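DNA polymerase sliding clamp (Archaeoglobus fulgidus, PDB 1RWZ) forms a ring-shaped homotrimer around DNA and probably serves as a moving platform that tethers the polymerase and other proteins during replication. Local coordinates at residues A[85-97]-A[100-112]. Sequence-based numbering, arbitrary orientation.
Sequences DLVELIVEDESTL and KFGSVEYKVALID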
ATOM      1  N   ASP A  85      19.889   1.018   7.567  1.00 27.92           N
ATOM      2  CA  ASP A  85      21.216   1.285   7.021  1.00 26.68           C
ATOM      3  C   ASP A  85      21.911   2.247   7.979  1.00 24.58           C
ATOM      4  O   ASP A  85      21.246   2.996   8.695  1.00 24.65           O
ATOM      5  CB  ASP A  85      21.114   1.996   5.664  1.00 27.98           C
ATOM      6  CG  ASP A  85      20.813   1.058   4.516  1.00 30.12           C
ATOM      7  OD1 ASP A  85      20.325   1.553   3.473  1.00 31.14           O
ATOM      8  OD2 ASP A  85      21.076  -0.158   4.643  1.00 30.84           O
ATOM      9  N   LEU A  86      23.238   2.209   8.017  1.00 22.63           N
ATOM     10  CA  LEU A  86      23.981   3.172   8.821  1.00 20.85           C
ATOM     11  C   LEU A  86      24.428   4.162   7.756  1.00 20.12           C
ATOM     12  O   LEU A  86      24.864   3.756   6.675  1.00 20.08           O
ATOM     13  CB  LEU A  86      25.212   2.559   9.491  1.00 22.13           C
ATOM     14  CG  LEU A  86      25.043   1.955  10.886  1.00 22.43           C
ATOM     15  CD1 LEU A  86      26.423   1.675  11.473  1.00 22.88           C
ATOM     16  CD2 LEU A  86      24.281   2.914  11.786  1.00 21.53           C
ATOM     17  N   VAL A  87      24.310   5.453   8.041  1.00 18.29           N
ATOM     18  CA  VAL A  87      24.695   6.459   7.063  1.00 17.27           C
ATOM     19  C   VAL A  87      25.812   7.344   7.584  1.00 16.39           C
ATOM     20  O   VAL A  87      25.772   7.797   8.727  1.00 15.94           O
ATOM     21  CB  VAL A  87      23.501   7.365   6.702  1.00 17.89           C
ATOM     22  CG1 VAL A  87      23.873   8.268   5.529  1.00 18.65           C
ATOM     23  CG2 VAL A  87      22.282   6.521   6.380  1.00 18.55           C
ATOM     24  N   GLU A  88      26.810   7.587   6.743  1.00 15.95           N
ATOM     25  CA  GLU A  88      27.922   8.446   7.120  1.00 16.43           C
ATOM     26  C   GLU A  88      27.828   9.741   6.317  1.00 17.33           C
ATOM     27  O   GLU A  88      27.596   9.717   5.106  1.00 16.74           O
ATOM     28  CB  GLU A  88      29.262   7.750   6.847  1.00 17.20           C
ATOM     29  CG  GLU A  88      30.495   8.592   7.184  1.00 18.04           C
ATOM     30  CD  GLU A  88      31.796   7.808   7.082  1.00 19.71           C
ATOM     31  OE1 GLU A  88      31.843   6.833   6.307  1.00 20.24           O
ATOM     32  OE2 GLU A  88      32.775   8.171   7.767  1.00 21.36           O
ATOM     33  N   LEU A  89      27.971  10.870   7.003  1.00 16.69           N
ATOM     34  CA  LEU A  89      27.928  12.173   6.349  1.00 17.08           C
ATOM     35  C   LEU A  89      29.321  12.756   6.472  1.00 17.54           C
ATOM     36  O   LEU A  89      29.894  12.780   7.561  1.00 16.07           O
ATOM     37  CB  LEU A  89      26.925  13.104   7.035  1.00 17.23           C
ATOM     38  CG  LEU A  89      25.467  12.649   7.104  1.00 18.41           C
ATOM     39  CD1 LEU A  89      24.642  13.717   7.818  1.00 18.04           C
ATOM     40  CD2 LEU A  89      24.929  12.403   5.703  1.00 19.18           C
ATOM     41  N   ILE A  90      29.868  13.222   5.357  1.00 17.83           N
ATOM     42  CA  ILE A  90      31.204  13.795   5.365  1.00 19.11           C
ATOM     43  C   ILE A  90      31.260  15.120   4.620  1.00 20.27           C
ATOM     44  O   ILE A  90      30.694  15.259   3.537  1.00 19.39           O
ATOM     45  CB  ILE A  90      32.230  12.849   4.698  1.00 20.13           C
ATOM     46  CG1 ILE A  90      32.273  11.504   5.430  1.00 20.40           C
ATOM     47  CG2 ILE A  90      33.609  13.496   4.703  1.00 20.34           C
ATOM     48  CD1 ILE A  90      33.153  10.475   4.739  1.00 22.82           C
ATOM     49  N   VAL A  91      31.934  16.095   5.223  1.00 21.76           N
ATOM     50  CA  VAL A  91      32.134  17.399   4.602  1.00 24.42           C
ATOM     51  C   VAL A  91      33.613  17.681   4.799  1.00 26.98           C
ATOM     52  O   VAL A  91      34.051  18.011   5.901  1.00 26.60           O
ATOM     53  CB  VAL A  91      31.306  18.512   5.276  1.00 23.83           C
ATOM     54  CG1 VAL A  91      31.586  19.850   4.592  1.00 24.24           C
ATOM     55  CG2 VAL A  91      29.825  18.184   5.188  1.00 23.47           C
ATOM     56  N   GLU A  92      34.383  17.521   3.727  1.00 30.88           N
ATOM     57  CA  GLU A  92      35.827  17.729   3.776  1.00 34.98           C
ATOM     58  C   GLU A  92      36.227  19.171   3.496  1.00 36.93           C
ATOM     59  O   GLU A  92      37.248  19.643   3.994  1.00 37.93           O
ATOM     60  CB  GLU A  92      36.514  16.800   2.777  1.00 36.57           C
ATOM     61  CG  GLU A  92      36.070  15.356   2.890  1.00 39.24           C
ATOM     62  CD  GLU A  92      36.801  14.444   1.932  1.00 41.05           C
ATOM     63  OE1 GLU A  92      36.780  14.721   0.712  1.00 42.38           O
ATOM     64  OE2 GLU A  92      37.393  13.448   2.398  1.00 42.15           O
ATOM     65  N   ASP A  93      35.435  19.859   2.683  1.00 38.93           N
ATOM     66  CA  ASP A  93      35.708  21.254   2.362  1.00 40.66           C
ATOM     67  C   ASP A  93      34.518  22.121   2.756  1.00 40.83           C
ATOM     68  O   ASP A  93      34.160  22.195   3.933  1.00 41.32           O
ATOM     69  CB  ASP A  93      36.020  21.423   0.866  1.00 42.22           C
ATOM     70  CG  ASP A  93      35.097  20.612  -0.028  1.00 43.90           C
ATOM     71  OD1 ASP A  93      35.284  19.379  -0.124  1.00 45.08           O
ATOM     72  OD2 ASP A  93      34.180  21.208  -0.634  1.00 45.21           O
ATOM     73  N   GLU A  94      33.905  22.776   1.777  1.00 40.71           N
ATOM     74  CA  GLU A  94      32.753  23.625   2.049  1.00 40.20           C
ATOM     75  C   GLU A  94      31.741  23.585   0.915  1.00 38.44           C
ATOM     76  O   GLU A  94      30.652  24.148   1.030  1.00 38.98           O
ATOM     77  CB  GLU A  94      33.200  25.072   2.270  1.00 42.30           C
ATOM     78  CG  GLU A  94      34.011  25.298   3.534  1.00 44.78           C
ATOM     79  CD  GLU A  94      34.372  26.756   3.732  1.00 46.29           C
ATOM     80  OE1 GLU A  94      33.448  27.600   3.769  1.00 47.33           O
ATOM     81  OE2 GLU A  94      35.578  27.060   3.852  1.00 47.75           O
ATOM     82  N   SER A  95      32.095  22.912  -0.175  1.00 35.79           N
ATOM     83  CA  SER A  95      31.206  22.838  -1.328  1.00 32.92           C
ATOM     84  C   SER A  95      30.555  21.481  -1.569  1.00 29.90           C
ATOM     85  O   SER A  95      29.603  21.389  -2.339  1.00 28.93           O
ATOM     86  CB  SER A  95      31.963  23.251  -2.590  1.00 34.07           C
ATOM     87  OG  SER A  95      33.030  22.357  -2.850  1.00 36.00           O
ATOM     88  N   THR A  96      31.049  20.435  -0.913  1.00 27.17           N
ATOM     89  CA  THR A  96      30.492  19.103  -1.126  1.00 24.35           C
ATOM     90  C   THR A  96      30.154  18.296   0.126  1.00 22.41           C
ATOM     91  O   THR A  96      30.934  18.244   1.073  1.00 21.37           O
ATOM     92  CB  THR A  96      31.450  18.241  -1.965  1.00 25.67           C
ATOM     93  OG1 THR A  96      31.781  18.931  -3.175  1.00 26.82           O
ATOM     94  CG2 THR A  96      30.805  16.906  -2.304  1.00 25.01           C
ATOM     95  N   LEU A  97      28.989  17.659   0.097  1.00 20.31           N
ATOM     96  CA  LEU A  97      28.533  16.799   1.182  1.00 19.73           C
ATOM     97  C   LEU A  97      28.500  15.374   0.644  1.00 19.45           C
ATOM     98  O   LEU A  97      27.886  15.116  -0.394  1.00 19.57           O
ATOM     99  CB  LEU A  97      27.124  17.184   1.636  1.00 18.45           C
ATOM    100  CG  LEU A  97      26.408  16.193   2.564  1.00 18.99           C
ATOM    101  CD1 LEU A  97      27.138  16.103   3.901  1.00 17.94           C
ATOM    102  CD2 LEU A  97      24.971  16.641   2.776  1.00 18.87           C
ATOM    103  N   LYS A 100      27.186   8.447   2.596  1.00 19.06           N
ATOM    104  CA  LYS A 100      27.514   7.054   2.333  1.00 19.49           C
ATOM    105  C   LYS A 100      26.667   6.072   3.126  1.00 19.78           C
ATOM    106  O   LYS A 100      26.467   6.237   4.327  1.00 18.89           O
ATOM    107  CB  LYS A 100      28.989   6.797   2.631  1.00 21.49           C
ATOM    108  CG  LYS A 100      29.942   7.710   1.884  1.00 23.79           C
ATOM    109  CD  LYS A 100      31.353   7.145   1.881  1.00 27.62           C
ATOM    110  CE  LYS A 100      31.895   6.970   3.279  1.00 28.77           C
ATOM    111  NZ  LYS A 100      33.217   6.286   3.259  1.00 31.31           N
ATOM    112  N   PHE A 101      26.174   5.050   2.437  1.00 19.12           N
ATOM    113  CA  PHE A 101      25.360   4.017   3.057  1.00 19.98           C
ATOM    114  C   PHE A 101      25.418   2.791   2.157  1.00 20.26           C
ATOM    115  O   PHE A 101      25.434   2.915   0.931  1.00 18.77           O
ATOM    116  CB  PHE A 101      23.916   4.511   3.241  1.00 19.88           C
ATOM    117  CG  PHE A 101      23.238   4.917   1.965  1.00 20.71           C
ATOM    118  CD1 PHE A 101      22.465   4.005   1.249  1.00 20.68           C
ATOM    119  CD2 PHE A 101      23.372   6.213   1.473  1.00 21.27           C
ATOM    120  CE1 PHE A 101      21.836   4.377   0.062  1.00 21.04           C
ATOM    121  CE2 PHE A 101      22.746   6.596   0.287  1.00 21.31           C
ATOM    122  CZ  PHE A 101      21.977   5.676  -0.420  1.00 21.60           C
ATOM    123  N   GLY A 102      25.468   1.607   2.759  1.00 20.48           N
ATOM    124  CA  GLY A 102      25.556   0.404   1.953  1.00 21.18           C
ATOM    125  C   GLY A 102      26.805   0.512   1.098  1.00 20.71           C
ATOM    126  O   GLY A 102      27.865   0.884   1.594  1.00 21.21           O
ATOM    127  N   SER A 103      26.687   0.204  -0.191  1.00 20.36           N
ATOM    128  CA  SER A 103      27.830   0.286  -1.097  1.00 19.81           C
ATOM    129  C   SER A 103      27.730   1.537  -1.961  1.00 19.85           C
ATOM    130  O   SER A 103      28.361   1.627  -3.010  1.00 19.14           O
ATOM    131  CB  SER A 103      27.874  -0.947  -2.003  1.00 20.51           C
ATOM    132  OG  SER A 103      28.075  -2.128  -1.249  1.00 20.96           O
ATOM    133  N   VAL A 104      26.949   2.506  -1.497  1.00 19.67           N
ATOM    134  CA  VAL A 104      26.731   3.738  -2.241  1.00 19.83           C
ATOM    135  C   VAL A 104      27.316   4.996  -1.609  1.00 20.34           C
ATOM    136  O   VAL A 104      27.322   5.151  -0.386  1.00 19.03           O
ATOM    137  CB  VAL A 104      25.216   3.960  -2.440  1.00 20.42           C
ATOM    138  CG1 VAL A 104      24.944   5.343  -3.010  1.00 21.78           C
ATOM    139  CG2 VAL A 104      24.662   2.878  -3.356  1.00 20.51           C
ATOM    140  N   GLU A 105      27.821   5.884  -2.460  1.00 20.15           N
ATOM    141  CA  GLU A 105      28.345   7.166  -2.013  1.00 21.76           C
ATOM    142  C   GLU A 105      27.704   8.241  -2.882  1.00 22.27           C
ATOM    143  O   GLU A 105      27.904   8.270  -4.098  1.00 20.81           O
ATOM    144  CB  GLU A 105      29.864   7.251  -2.146  1.00 23.56           C
ATOM    145  CG  GLU A 105      30.409   8.617  -1.726  1.00 27.60           C
ATOM    146  CD  GLU A 105      31.920   8.709  -1.790  1.00 30.26           C
ATOM    147  OE1 GLU A 105      32.595   7.931  -1.087  1.00 32.74           O
ATOM    148  OE2 GLU A 105      32.436   9.563  -2.542  1.00 32.25           O
ATOM    149  N   TYR A 106      26.917   9.100  -2.244  1.00 22.73           N
ATOM    150  CA  TYR A 106      26.229  10.201  -2.908  1.00 23.49           C
ATOM    151  C   TYR A 106      27.005  11.477  -2.601  1.00 23.76           C
ATOM    152  O   TYR A 106      27.455  11.679  -1.473  1.00 22.50           O
ATOM    153  CB  TYR A 106      24.796  10.308  -2.367  1.00 25.06           C
ATOM    154  CG  TYR A 106      24.025  11.543  -2.794  1.00 27.37           C
ATOM    155  CD1 TYR A 106      23.640  11.729  -4.121  1.00 28.04           C
ATOM    156  CD2 TYR A 106      23.664  12.520  -1.859  1.00 27.99           C
ATOM    157  CE1 TYR A 106      22.910  12.855  -4.512  1.00 28.95           C
ATOM    158  CE2 TYR A 106      22.935  13.650  -2.239  1.00 28.98           C
ATOM    159  CZ  TYR A 106      22.560  13.810  -3.565  1.00 29.00           C
ATOM    160  OH  TYR A 106      21.826  14.912  -3.945  1.00 29.91           O
ATOM    161  N   LYS A 107      27.191  12.321  -3.612  1.00 24.11           N
ATOM    162  CA  LYS A 107      27.894  13.587  -3.426  1.00 24.64           C
ATOM    163  C   LYS A 107      26.957  14.684  -3.897  1.00 24.12           C
ATOM    164  O   LYS A 107      26.470  14.638  -5.024  1.00 23.11           O
ATOM    165  CB  LYS A 107      29.171  13.650  -4.267  1.00 26.16           C
ATOM    166  CG  LYS A 107      30.309  12.761  -3.809  1.00 28.98           C
ATOM    167  CD  LYS A 107      31.520  12.979  -4.704  1.00 31.06           C
ATOM    168  CE  LYS A 107      32.727  12.194  -4.223  1.00 32.83           C
ATOM    169  NZ  LYS A 107      33.907  12.413  -5.109  1.00 34.05           N
ATOM    170  N   VAL A 108      26.683  15.659  -3.038  1.00 23.51           N
ATOM    171  CA  VAL A 108      25.809  16.747  -3.437  1.00 23.82           C
ATOM    172  C   VAL A 108      26.484  18.076  -3.163  1.00 23.98           C
ATOM    173  O   VAL A 108      27.183  18.237  -2.162  1.00 23.10           O
ATOM    174  CB  VAL A 108      24.444  16.702  -2.703  1.00 24.72           C
ATOM    175  CG1 VAL A 108      24.640  16.857  -1.210  1.00 24.09           C
ATOM    176  CG2 VAL A 108      23.531  17.801  -3.241  1.00 25.55           C
ATOM    177  N   ALA A 109      26.293  19.021  -4.074  1.00 24.11           N
ATOM    178  CA  ALA A 109      26.882  20.337  -3.917  1.00 24.62           C
ATOM    179  C   ALA A 109      26.155  21.066  -2.798  1.00 24.48           C
ATOM    180  O   ALA A 109      24.926  21.061  -2.735  1.00 24.67           O
ATOM    181  CB  ALA A 109      26.766  21.123  -5.219  1.00 24.43           C
ATOM    182  N   LEU A 110      26.922  21.677  -1.906  1.00 25.17           N
ATOM    183  CA  LEU A 110      26.344  22.426  -0.803  1.00 26.20           C
ATOM    184  C   LEU A 110      25.930  23.806  -1.301  1.00 27.20           C
ATOM    185  O   LEU A 110      26.369  24.251  -2.366  1.00 27.00           O
ATOM    186  CB  LEU A 110      27.361  22.557   0.332  1.00 26.01           C
ATOM    187  CG  LEU A 110      27.655  21.245   1.067  1.00 26.18           C
ATOM    188  CD1 LEU A 110      28.788  21.446   2.059  1.00 27.03           C
ATOM    189  CD2 LEU A 110      26.392  20.774   1.776  1.00 26.19           C
ATOM    190  N   ILE A 111      25.075  24.468  -0.535  1.00 28.19           N
ATOM    191  CA  ILE A 111      24.592  25.798  -0.884  1.00 29.46           C
ATOM    192  C   ILE A 111      25.265  26.816   0.024  1.00 30.23           C
ATOM    193  O   ILE A 111      25.522  26.538   1.193  1.00 29.45           O
ATOM    194  CB  ILE A 111      23.069  25.909  -0.677  1.00 29.16           C
ATOM    195  CG1 ILE A 111      22.347  24.860  -1.520  1.00 29.64           C
ATOM    196  CG2 ILE A 111      22.587  27.308  -1.045  1.00 30.41           C
ATOM    197  CD1 ILE A 111      20.861  24.800  -1.256  1.00 29.60           C
ATOM    198  N   ASP A 112      25.564  27.993  -0.512  1.00 31.98           N
ATOM    199  CA  ASP A 112      26.183  29.030   0.299  1.00 33.80           C
ATOM    200  C   ASP A 112      25.161  29.407   1.368  1.00 33.94           C
ATOM    201  O   ASP A 112      24.061  29.857   1.053  1.00 34.20           O
ATOM    202  CB  ASP A 112      26.534  30.241  -0.570  1.00 35.68           C
ATOM    203  CG  ASP A 112      27.036  31.416   0.244  1.00 37.69           C
ATOM    204  OD1 ASP A 112      27.819  31.196   1.193  1.00 39.14           O
ATOM    205  OD2 ASP A 112      26.654  32.562  -0.075  1.00 39.21           O
TER
HETATM  206  O   HOH W   1      24.646   1.158   5.404  1.00 32.98           O
HETATM  207  O   HOH W   2      26.844   1.750   5.818  1.00 38.75           O
HETATM  208  O   HOH W   3      34.746   7.104   5.067  1.00 50.47           O
HETATM  209  O   HOH W   4      29.062  23.917  -3.467  1.00 50.09           O
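Leu97 packs beside Val108 and Leu110 on the tight side of this contact. Its CB lies 3.7 Å from Leu110 CD2 and 3.8 Å from Val108 CG1. The Leu97 and Val108 side chains run side by side, and helix 71-78 packs against both. Backbone bonds join the pair in both directions: Leu97 N to Val108 O, and Val108 N to Leu97 O. Leu110 CG stands anti to its carbonyl carbon (chi1 -70°), which places CD1 3.4 Å from Glu94 O and 4.1 Å from Val91 CG1.

The other side is looser and wetter. Glu88 and Lys100 are a hydrogen-bonded antiparallel pair, with Glu88 N 2.8 Å from Lys100 O. The bend of Lys100 at chi3 (-60°) lays its CE 3.0 Å from OE1 of the extended Glu88 chain. Their salt bridge is long, OE1 of Glu88 to NZ of Lys100 at 3.4 Å, and a water bridges the same two atoms. Another water links Leu86 O to Gly102 N beside the type II' turn Phe101-Val104.

Strand 104-109 continues the sheet into a strand of the second subunit, where Tyr106 OH is hydrogen-bonded to Asp170 of that subunit. These successive antiparallel hairpins carry the intersubunit sheet of the PCNA sliding-clamp ring.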